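PDB 6CAF: concanavalin B from Canavalia ensiformis, which may bind carbohydrate, being a seed protein built like the chitinases of glycosyl hydrolase family 18. Local coordinates for residues A[113-118]-A[162-167]; A[190-195]-A[234-239]; A[207-212]-A[245-250]; A[261-266]-A[298-303]. All blocks are in the same frame, centred on the assembly; numbering follows the deposited sequence. Where two conformers were deposited one is given.

Contact 1: residues A[113-118]-A[162-167]; sequences GTYSAC and LNWDNL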
# COMPACT_ATOMS: atom_id res chain seq x y z
N GLY A 113 15.89 -4.12 -0.19
CA GLY A 113 16.28 -3.79 1.17
C GLY A 113 16.45 -5.02 2.04
O GLY A 113 16.30 -6.16 1.60
N THR A 114 16.74 -4.75 3.30
CA THR A 114 16.95 -5.75 4.32
C THR A 114 16.10 -5.31 5.48
O THR A 114 16.46 -4.35 6.21
CB THR A 114 18.41 -5.81 4.75
OG1 THR A 114 19.24 -6.08 3.62
CG2 THR A 114 18.61 -6.86 5.83
N TYR A 115 14.95 -5.96 5.65
CA TYR A 115 14.04 -5.52 6.68
C TYR A 115 13.49 -6.69 7.46
O TYR A 115 13.14 -7.73 6.91
CB TYR A 115 12.93 -4.65 6.09
CG TYR A 115 12.15 -5.21 4.94
CD1 TYR A 115 11.00 -5.96 5.15
CD2 TYR A 115 12.53 -4.97 3.62
CE1 TYR A 115 10.25 -6.43 4.11
CE2 TYR A 115 11.77 -5.45 2.58
CZ TYR A 115 10.63 -6.18 2.81
OH TYR A 115 9.83 -6.63 1.79
N SER A 116 13.38 -6.46 8.77
CA SER A 116 12.91 -7.45 9.71
C SER A 116 12.27 -6.77 10.89
O SER A 116 12.79 -5.76 11.37
CB SER A 116 14.07 -8.31 10.21
OG SER A 116 13.61 -9.29 11.14
N ALA A 117 11.17 -7.34 11.37
CA ALA A 117 10.58 -6.89 12.60
C ALA A 117 11.32 -7.41 13.84
O ALA A 117 11.06 -6.94 14.95
CB ALA A 117 9.11 -7.27 12.64
N CYS A 118 12.24 -8.36 13.61
CA CYS A 118 13.27 -8.79 14.58
C CYS A 118 12.79 -9.63 15.74
O CYS A 118 13.25 -10.76 15.93
CB CYS A 118 14.05 -7.54 15.13
SG CYS A 118 15.15 -7.87 16.54
N LEU A 162 8.55 -13.83 10.94
CA LEU A 162 8.14 -13.63 12.31
C LEU A 162 7.97 -12.15 12.63
O LEU A 162 8.53 -11.28 11.98
CB LEU A 162 9.15 -14.27 13.27
CG LEU A 162 9.21 -15.80 13.26
CD1 LEU A 162 10.24 -16.26 14.28
CD2 LEU A 162 7.88 -16.43 13.54
N ASN A 163 7.18 -11.89 13.67
CA ASN A 163 7.09 -10.60 14.32
C ASN A 163 6.37 -9.49 13.55
O ASN A 163 6.19 -8.42 14.09
CB ASN A 163 8.46 -10.12 14.82
CG ASN A 163 9.01 -11.04 15.87
OD1 ASN A 163 8.39 -11.20 16.92
ND2 ASN A 163 10.09 -11.72 15.57
N TRP A 164 5.86 -9.78 12.35
CA TRP A 164 5.02 -8.79 11.67
C TRP A 164 3.69 -8.64 12.37
O TRP A 164 3.13 -7.53 12.44
CB TRP A 164 4.83 -9.17 10.18
CG TRP A 164 6.14 -9.23 9.48
CD1 TRP A 164 6.77 -10.35 9.05
CD2 TRP A 164 7.03 -8.14 9.24
NE1 TRP A 164 8.00 -10.02 8.57
CE2 TRP A 164 8.19 -8.67 8.69
CE3 TRP A 164 6.96 -6.75 9.46
CZ2 TRP A 164 9.27 -7.87 8.32
CZ3 TRP A 164 8.01 -5.97 9.11
CH2 TRP A 164 9.16 -6.53 8.55
N ASP A 165 3.17 -9.74 12.91
CA ASP A 165 2.01 -9.68 13.76
C ASP A 165 2.27 -8.84 14.99
O ASP A 165 1.44 -8.01 15.35
CB ASP A 165 1.44 -11.07 14.11
CG ASP A 165 2.44 -12.02 14.74
OD1 ASP A 165 3.66 -11.78 14.76
OD2 ASP A 165 1.96 -13.06 15.21
N ASN A 166 3.42 -8.99 15.62
CA ASN A 166 3.74 -8.19 16.78
C ASN A 166 3.84 -6.70 16.42
O ASN A 166 3.37 -5.84 17.17
CB ASN A 166 5.03 -8.70 17.44
CG ASN A 166 4.83 -10.03 18.10
OD1 ASN A 166 3.76 -10.28 18.68
ND2 ASN A 166 5.84 -10.91 18.01
N LEU A 167 4.46 -6.39 15.29
CA LEU A 167 4.57 -4.98 14.88
C LEU A 167 3.18 -4.37 14.71
O LEU A 167 2.90 -3.24 15.16
CB LEU A 167 5.39 -4.88 13.61
CG LEU A 167 5.55 -3.46 13.06
CD1 LEU A 167 6.19 -2.51 14.04
CD2 LEU A 167 6.33 -3.48 11.75
O HOH W 1 10.57 -10.10 10.74
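Ala117 lays its methyl group on the indole of Trp164, a CH-pi contact with CB 3.9 Å from the centroid of the six-membered ring and 11° off its normal. The backbone N of Ala117 also lies over this face. Trp164 CG is anti to its carbonyl carbon (chi1 -60°), which brings the far end of the indole to Tyr115. There Trp164 CH2 meets the edge of the Tyr115 ring in that ring's plane, 3.9 Å from CD1, the side chains crossing at about a right angle. Ala117 CB packs against CB of Asn163. A water on the same indole face joins the segments, accepting from Ala117 N at 2.9 Å and donating to Leu162 O at 2.7 Å. Outward, Trp164 NE1 donates to Asp160 O, Tyr115 OH is hydrogen-bonded to Gly110 O and to the backbone N atoms of Gln156 and Lys157, and Cys118 forms a disulfide with Cys66. A leucine in place of Trp164 would probably leave the Ala117 methyl without its aromatic floor and Asp160 O without its indole donor. No direct hydrogen bond spans the segments: aromatic packing and one bridging water join the loop beyond strand 114-115 to the start of barrel helix 164-178.

Contact 2: residues A[190-195]-A[234-239]; sequences CLSPDE and LSWTKS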
# COMPACT_ATOMS: atom_id res chain seq x y z
N CYS A 190 -1.14 -12.80 -3.70
CA CYS A 190 -2.50 -13.22 -3.99
C CYS A 190 -2.86 -14.63 -3.62
O CYS A 190 -4.06 -14.93 -3.61
CB CYS A 190 -2.93 -12.91 -5.41
SG CYS A 190 -1.93 -13.53 -6.74
N LEU A 191 -1.92 -15.47 -3.26
CA LEU A 191 -2.32 -16.81 -2.79
C LEU A 191 -2.41 -16.82 -1.28
O LEU A 191 -1.42 -16.60 -0.60
CB LEU A 191 -1.34 -17.88 -3.22
CG LEU A 191 -1.81 -19.32 -2.88
CD1 LEU A 191 -3.24 -19.61 -3.35
CD2 LEU A 191 -0.85 -20.28 -3.51
N SER A 192 -3.49 -17.05 -0.79
CA SER A 192 -3.80 -17.16 0.62
C SER A 192 -3.62 -18.60 1.08
O SER A 192 -4.01 -19.51 0.37
CB SER A 192 -5.25 -16.74 0.88
OG SER A 192 -5.59 -16.87 2.23
N PRO A 193 -2.98 -18.83 2.22
CA PRO A 193 -2.47 -17.82 3.16
C PRO A 193 -1.13 -17.24 2.73
O PRO A 193 -0.29 -17.94 2.18
CB PRO A 193 -2.28 -18.64 4.44
CG PRO A 193 -1.97 -20.04 3.93
CD PRO A 193 -2.88 -20.20 2.76
N ASP A 194 -0.92 -15.97 3.00
CA ASP A 194 0.34 -15.34 2.64
C ASP A 194 1.45 -15.87 3.53
O ASP A 194 1.31 -15.93 4.74
CB ASP A 194 0.26 -13.83 2.77
CG ASP A 194 1.48 -13.14 2.22
OD1 ASP A 194 1.56 -13.01 0.98
OD2 ASP A 194 2.34 -12.74 3.02
N GLU A 195 2.61 -16.12 2.94
CA GLU A 195 3.74 -16.68 3.69
C GLU A 195 4.28 -15.77 4.77
O GLU A 195 4.80 -16.24 5.78
CB GLU A 195 4.89 -17.02 2.72
CG GLU A 195 6.31 -16.98 3.29
CD GLU A 195 7.36 -17.55 2.34
OE1 GLU A 195 7.27 -17.30 1.11
OE2 GLU A 195 8.30 -18.24 2.84
N LEU A 234 -12.30 -14.44 -4.00
CA LEU A 234 -13.17 -15.19 -3.12
C LEU A 234 -12.43 -15.69 -1.88
O LEU A 234 -12.90 -15.55 -0.75
CB LEU A 234 -13.82 -16.35 -3.88
CG LEU A 234 -14.76 -17.23 -3.08
CD1 LEU A 234 -15.92 -16.44 -2.50
CD2 LEU A 234 -15.26 -18.41 -3.91
N SER A 235 -11.28 -16.32 -2.10
CA SER A 235 -10.49 -16.82 -0.98
C SER A 235 -10.17 -15.72 0.02
O SER A 235 -10.25 -15.93 1.24
CB SER A 235 -9.23 -17.47 -1.50
OG SER A 235 -9.51 -18.56 -2.36
N TRP A 236 -9.78 -14.56 -0.48
CA TRP A 236 -9.45 -13.42 0.38
C TRP A 236 -10.68 -12.90 1.13
O TRP A 236 -10.55 -12.47 2.28
CB TRP A 236 -8.74 -12.31 -0.42
CG TRP A 236 -7.32 -12.68 -0.61
CD1 TRP A 236 -6.75 -13.26 -1.70
CD2 TRP A 236 -6.28 -12.57 0.37
NE1 TRP A 236 -5.43 -13.50 -1.47
CE2 TRP A 236 -5.11 -13.10 -0.20
CE3 TRP A 236 -6.23 -12.08 1.66
CZ2 TRP A 236 -3.91 -13.14 0.47
CZ3 TRP A 236 -5.04 -12.15 2.34
CH2 TRP A 236 -3.90 -12.67 1.76
N THR A 237 -11.86 -12.93 0.51
CA THR A 237 -13.03 -12.49 1.25
C THR A 237 -13.28 -13.38 2.45
O THR A 237 -13.82 -12.93 3.45
CB THR A 237 -14.31 -12.43 0.40
OG1 THR A 237 -14.72 -13.73 -0.03
CG2 THR A 237 -14.16 -11.47 -0.77
N LYS A 238 -12.89 -14.65 2.36
CA LYS A 238 -13.07 -15.54 3.51
C LYS A 238 -11.95 -15.40 4.54
O LYS A 238 -12.18 -15.63 5.74
CB LYS A 238 -13.11 -16.98 3.07
CG LYS A 238 -14.17 -17.25 2.05
CD LYS A 238 -15.49 -16.66 2.45
CE LYS A 238 -16.54 -17.15 1.48
NZ LYS A 238 -17.88 -16.57 1.78
N SER A 239 -10.90 -15.12 4.21
CA SER A 239 -9.59 -15.03 4.96
C SER A 239 -9.62 -13.65 5.77
O SER A 239 -9.01 -13.56 6.84
CB SER A 239 -8.39 -15.09 3.99
OG SER A 239 -7.83 -16.39 3.83
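The carbonyl O of Cys190 takes the indole N-H of Trp236 in a nearly straight bond, NE1 to O 2.9 Å with 163° at the hydrogen. The oxygen lies almost in the indole plane, yet the donor stands well above the carbonyl plane, off the lone-pair directions. Trp236 reaches this point from helix 227-239 with CG anti to its carbonyl carbon (chi1 -79°), carrying the ring to the loop. There Ser192 sits over one face, its CB making a CH-pi contact 4.1 Å from the centroid of the six-membered ring. Asp194 CB approaches the same indole at its edge, near CH2. The hydroxyl of Ser192 points on to Ser239 OG, 2.8 Å away, but Ser239 has two conformers, which makes this bond less certain. The loop that receives the indole is constrained: the peptide before Pro193 is cis, Cys190 is in a disulfide with Cys219, and the Asp194 carboxylate accepts from the backbone N atoms of Gly189, Tyr196 and Leu197. The arrangement joins the loop after strand 183-186 to an outer helix, and the N-H bond, with Ser192 over one face, probably limits rotation of the buried indole and gives its polar atom a partner.

Contact 3: residues A[207-212]-A[245-250]; sequences DYIFVR and KNLFLE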
# COMPACT_ATOMS: atom_id res chain seq x y z
N ASP A 207 -6.86 -2.21 8.68
CA ASP A 207 -7.98 -1.52 8.07
C ASP A 207 -8.22 -1.91 6.62
O ASP A 207 -9.37 -2.01 6.18
CB ASP A 207 -7.80 0.00 8.17
CG ASP A 207 -7.74 0.48 9.61
OD1 ASP A 207 -8.86 0.59 10.18
OD2 ASP A 207 -6.63 0.74 10.10
N TYR A 208 -7.12 -2.08 5.88
CA TYR A 208 -7.20 -2.33 4.45
C TYR A 208 -6.22 -3.42 4.07
O TYR A 208 -5.09 -3.44 4.59
CB TYR A 208 -6.81 -1.10 3.65
CG TYR A 208 -7.61 0.14 3.85
CD1 TYR A 208 -8.98 0.11 3.93
CD2 TYR A 208 -6.97 1.38 3.81
CE1 TYR A 208 -9.71 1.30 4.05
CE2 TYR A 208 -7.68 2.56 3.87
CZ TYR A 208 -9.06 2.53 4.04
OH TYR A 208 -9.72 3.74 4.10
N ILE A 209 -6.63 -4.25 3.12
CA ILE A 209 -5.76 -5.27 2.56
C ILE A 209 -5.71 -5.06 1.05
O ILE A 209 -6.75 -5.06 0.38
CB ILE A 209 -6.29 -6.69 2.85
CG1 ILE A 209 -6.51 -6.91 4.35
CG2 ILE A 209 -5.40 -7.73 2.24
CD1 ILE A 209 -5.25 -6.94 5.15
N PHE A 210 -4.50 -4.84 0.54
CA PHE A 210 -4.23 -4.62 -0.87
C PHE A 210 -3.59 -5.89 -1.43
O PHE A 210 -2.40 -6.11 -1.27
CB PHE A 210 -3.28 -3.42 -1.00
CG PHE A 210 -3.86 -2.12 -0.57
CD1 PHE A 210 -3.81 -1.71 0.74
CD2 PHE A 210 -4.49 -1.29 -1.49
CE1 PHE A 210 -4.34 -0.50 1.13
CE2 PHE A 210 -5.03 -0.08 -1.10
CZ PHE A 210 -4.99 0.30 0.23
N VAL A 211 -4.40 -6.75 -2.03
CA VAL A 211 -3.91 -8.04 -2.45
C VAL A 211 -3.18 -7.90 -3.78
O VAL A 211 -3.74 -7.37 -4.75
CB VAL A 211 -5.07 -9.02 -2.58
CG1 VAL A 211 -4.57 -10.38 -3.04
CG2 VAL A 211 -5.82 -9.17 -1.27
N ARG A 212 -1.95 -8.39 -3.84
CA ARG A 212 -1.13 -8.24 -5.03
C ARG A 212 -1.42 -9.33 -6.05
O ARG A 212 -0.86 -10.43 -5.99
CB ARG A 212 0.35 -8.22 -4.64
CG ARG A 212 0.72 -7.03 -3.80
CD ARG A 212 2.20 -6.93 -3.50
NE ARG A 212 2.56 -7.76 -2.39
CZ ARG A 212 3.21 -8.91 -2.45
NH1 ARG A 212 3.61 -9.41 -3.59
NH2 ARG A 212 3.45 -9.56 -1.34
N LYS A 245 -15.75 -3.11 3.88
CA LYS A 245 -15.24 -2.71 2.59
C LYS A 245 -13.77 -2.43 2.72
O LYS A 245 -13.35 -1.28 2.79
CB LYS A 245 -16.01 -1.49 2.11
CG LYS A 245 -15.93 -1.20 0.65
CD LYS A 245 -17.05 -0.30 0.11
CE LYS A 245 -18.39 -1.02 0.15
NZ LYS A 245 -19.39 -0.46 -0.79
N ASN A 246 -12.99 -3.50 2.76
CA ASN A 246 -11.60 -3.40 3.17
C ASN A 246 -10.63 -4.10 2.23
O ASN A 246 -9.45 -4.16 2.57
CB ASN A 246 -11.41 -3.89 4.61
CG ASN A 246 -11.90 -5.31 4.85
OD1 ASN A 246 -12.17 -6.07 3.92
ND2 ASN A 246 -12.00 -5.68 6.14
N LEU A 247 -11.11 -4.57 1.08
CA LEU A 247 -10.28 -5.31 0.14
C LEU A 247 -10.06 -4.51 -1.13
O LEU A 247 -11.00 -4.00 -1.74
CB LEU A 247 -10.88 -6.64 -0.22
CG LEU A 247 -11.09 -7.64 0.88
CD1 LEU A 247 -11.64 -8.93 0.28
CD2 LEU A 247 -9.81 -7.88 1.61
N PHE A 248 -8.79 -4.43 -1.51
CA PHE A 248 -8.40 -3.78 -2.73
C PHE A 248 -7.64 -4.75 -3.61
O PHE A 248 -6.95 -5.63 -3.09
CB PHE A 248 -7.44 -2.63 -2.46
CG PHE A 248 -8.00 -1.48 -1.68
CD1 PHE A 248 -8.20 -1.57 -0.32
CD2 PHE A 248 -8.23 -0.25 -2.31
CE1 PHE A 248 -8.63 -0.49 0.41
CE2 PHE A 248 -8.69 0.84 -1.59
CZ PHE A 248 -8.86 0.71 -0.21
N LEU A 249 -7.73 -4.55 -4.93
CA LEU A 249 -6.83 -5.25 -5.85
C LEU A 249 -5.62 -4.39 -6.11
O LEU A 249 -5.74 -3.27 -6.64
CB LEU A 249 -7.48 -5.53 -7.20
CG LEU A 249 -8.73 -6.38 -7.18
CD1 LEU A 249 -9.97 -5.51 -7.04
CD2 LEU A 249 -8.84 -7.16 -8.49
N GLU A 250 -4.43 -4.89 -5.77
CA GLU A 250 -3.19 -4.23 -6.17
C GLU A 250 -2.75 -4.83 -7.49
O GLU A 250 -2.63 -6.06 -7.61
CB GLU A 250 -2.09 -4.33 -5.13
CG GLU A 250 -0.85 -3.62 -5.58
CD GLU A 250 0.24 -3.60 -4.54
OE1 GLU A 250 -0.09 -3.27 -3.39
OE2 GLU A 250 1.43 -3.79 -4.89
O HOH W 2 -10.84 -4.06 8.26
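Phe248 meets two aromatic side chains of the neighbouring strand, Phe210 with its face and Tyr208 with its edge. The pair with Phe210 is an offset stack, centroids 4.1 Å apart and planes at 23°, with Phe210 CE2 3.3 Å from Phe248 CG. The edge turns to the face of Tyr208, an edge-to-face pair with centroids 5.2 Å apart, in which Phe248 CE1 comes 3.6 Å from Tyr208 CD1. Phe210 and Phe248 point the same way because they are paired residues of adjacent parallel strands, and Phe210 continues inward to Phe57 and His152 in the barrel interior. Four backbone hydrogen bonds join the strands: Ile209 N to Asn246 O, Phe248 N to Ile209 O, Val211 N to Phe248 O and Glu250 N to Val211 O, the last at 2.8 Å. Glu250 is extended, with CG opposite its backbone N (chi1 -179°), and runs beside Arg212, whose CG is 3.5 Å from OE2. The charged ends do not pair: OE1 binds Tyr35 OH, OE2 binds Tyr214 OH, and Arg212 NE donates to Ala187 O. An alanine at Phe248 would probably take away the stacking partner of Phe210 and the edge set on the Tyr208 face, opening a gap beside both rings. The strands precede and follow helix 227-239 in a beta-alpha-beta crossover of the TIM barrel; here aromatic stacking packs their barrel side, while tyrosine hydroxyls satisfy the buried carboxylate of Glu250.

Contact 4: residues A[261-266]-A[298-303]; sequences GGYIPP and TGYSTN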
# COMPACT_ATOMS: atom_id res chain seq x y z
N GLY A 261 3.58 -11.39 -15.09
CA GLY A 261 2.19 -11.35 -15.49
C GLY A 261 1.27 -10.64 -14.51
O GLY A 261 1.72 -10.16 -13.46
N GLY A 262 -0.01 -10.61 -14.89
CA GLY A 262 -1.05 -10.05 -14.07
C GLY A 262 -1.59 -8.71 -14.52
O GLY A 262 -2.55 -8.22 -13.95
N TYR A 263 -0.99 -8.07 -15.51
CA TYR A 263 -1.54 -6.82 -15.98
C TYR A 263 -2.94 -7.00 -16.53
O TYR A 263 -3.21 -7.91 -17.33
CB TYR A 263 -0.62 -6.21 -17.07
CG TYR A 263 -1.16 -4.93 -17.69
CD1 TYR A 263 -1.10 -3.74 -17.01
CD2 TYR A 263 -1.79 -4.95 -18.92
CE1 TYR A 263 -1.61 -2.59 -17.55
CE2 TYR A 263 -2.31 -3.80 -19.46
CZ TYR A 263 -2.20 -2.61 -18.77
OH TYR A 263 -2.73 -1.46 -19.30
N ILE A 264 -3.83 -6.10 -16.13
CA ILE A 264 -5.20 -6.12 -16.57
C ILE A 264 -5.50 -4.82 -17.31
O ILE A 264 -5.49 -3.74 -16.73
CB ILE A 264 -6.22 -6.25 -15.39
CG1 ILE A 264 -5.81 -7.33 -14.40
CG2 ILE A 264 -7.60 -6.51 -15.97
CD1 ILE A 264 -6.79 -7.59 -13.30
N PRO A 265 -5.74 -4.89 -18.60
CA PRO A 265 -6.09 -3.65 -19.27
C PRO A 265 -7.28 -2.98 -18.63
O PRO A 265 -8.21 -3.67 -18.19
CB PRO A 265 -6.42 -4.11 -20.69
CG PRO A 265 -5.65 -5.38 -20.89
CD PRO A 265 -5.68 -6.03 -19.53
N PRO A 266 -7.26 -1.63 -18.56
CA PRO A 266 -8.36 -0.97 -17.87
C PRO A 266 -9.76 -1.37 -18.34
O PRO A 266 -10.66 -1.56 -17.51
CB PRO A 266 -8.09 0.52 -18.12
CG PRO A 266 -6.60 0.58 -18.16
CD PRO A 266 -6.15 -0.69 -18.84
N THR A 298 1.19 5.10 -18.80
CA THR A 298 0.12 4.44 -19.51
C THR A 298 -1.27 5.06 -19.39
O THR A 298 -2.18 4.73 -20.15
CB THR A 298 -0.02 2.99 -19.08
OG1 THR A 298 -0.47 2.98 -17.73
CG2 THR A 298 1.31 2.24 -19.20
N GLY A 299 -1.46 5.95 -18.41
CA GLY A 299 -2.74 6.56 -18.20
C GLY A 299 -3.75 5.65 -17.52
O GLY A 299 -4.95 5.89 -17.61
N TYR A 300 -3.27 4.64 -16.79
CA TYR A 300 -4.15 3.62 -16.23
C TYR A 300 -5.26 4.22 -15.34
O TYR A 300 -6.45 4.03 -15.59
CB TYR A 300 -3.31 2.59 -15.46
CG TYR A 300 -4.01 1.28 -15.20
CD1 TYR A 300 -5.02 1.17 -14.26
CD2 TYR A 300 -3.68 0.17 -15.89
CE1 TYR A 300 -5.67 -0.05 -14.06
CE2 TYR A 300 -4.29 -1.04 -15.68
CZ TYR A 300 -5.29 -1.15 -14.77
OH TYR A 300 -5.89 -2.37 -14.56
N SER A 301 -4.88 4.94 -14.29
CA SER A 301 -5.89 5.46 -13.40
C SER A 301 -6.77 6.50 -14.08
O SER A 301 -7.95 6.57 -13.79
CB SER A 301 -5.29 6.02 -12.11
OG SER A 301 -4.36 7.08 -12.36
N THR A 302 -6.20 7.29 -14.99
CA THR A 302 -7.01 8.25 -15.70
C THR A 302 -8.14 7.56 -16.45
O THR A 302 -9.30 8.02 -16.46
CB THR A 302 -6.11 9.07 -16.62
OG1 THR A 302 -5.29 9.90 -15.79
CG2 THR A 302 -6.92 9.94 -17.53
N ASN A 303 -7.82 6.44 -17.10
CA ASN A 303 -8.82 5.70 -17.85
C ASN A 303 -9.86 5.00 -17.05
O ASN A 303 -11.05 5.00 -17.31
CB ASN A 303 -8.16 4.75 -18.81
CG ASN A 303 -7.60 5.47 -20.00
OD1 ASN A 303 -8.26 6.32 -20.58
ND2 ASN A 303 -6.39 5.16 -20.36
O HOH W 3 -3.33 -4.13 -14.10
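Tyr300 reaches from the first turn of helix 300-308 to the loop 261-266 that follows strand 247-252, on the outer layer of this TIM-barrel fold. Its CB starts a side chain whose CG lies opposite the backbone N (chi1 -162°), swinging the ring toward the loop. CG comes first under Pro266, whose own CG stands over the centre of the ring, 13° off its normal, in a CH-pi contact. Further along, CD2 keeps Pro266 CG at 3.7 Å and also begins to meet Tyr263. CE2 has Tyr263 CE1 at its edge, 3.6 Å away, and Pro266 CD over the face at 3.7 Å, and is already near Ile264 O. Tyr263 and Tyr300 slide past each other in opposite directions, their ring planes 76° apart. The side chain also touches Leu251, Leu269 and Leu289. Pro266 opens helix 266-273, so the proline-ring contact sets the beginnings of two helices against each other. Tyr300 CZ is 3.3 Å from Ile264 O, and the tip binds that atom: Tyr300 OH donates to Ile264 O at 2.6 Å, tilted only slightly from the carbonyl plane. A water completes the junction, accepting from Ile264 N at 2.9 Å and donating to Tyr300 OH at 3.1 Å.

Contacts 2 and 3 form one continuous block, their centres 11 Å apart. Helix 227-239, which carries half of contact 2, connects the paired strands of contact 3, and Trp236 NE1 comes 3.6 Å from Val211 CG1. Contact 4 stands apart from that block, its nearest atoms about 5 Å from contact 3, and lies on the other side of the chain's centre from contact 1, about 32 Å away between centres. Contacts 1 and 3, about 20 Å apart between centres, both reach the barrel sheet and both approach Gln156: Tyr115 OH is hydrogen-bonded to its backbone N and Arg212 touches it. Gln156 occupies the position where active family 18 chitinases typically carry their catalytic glutamate.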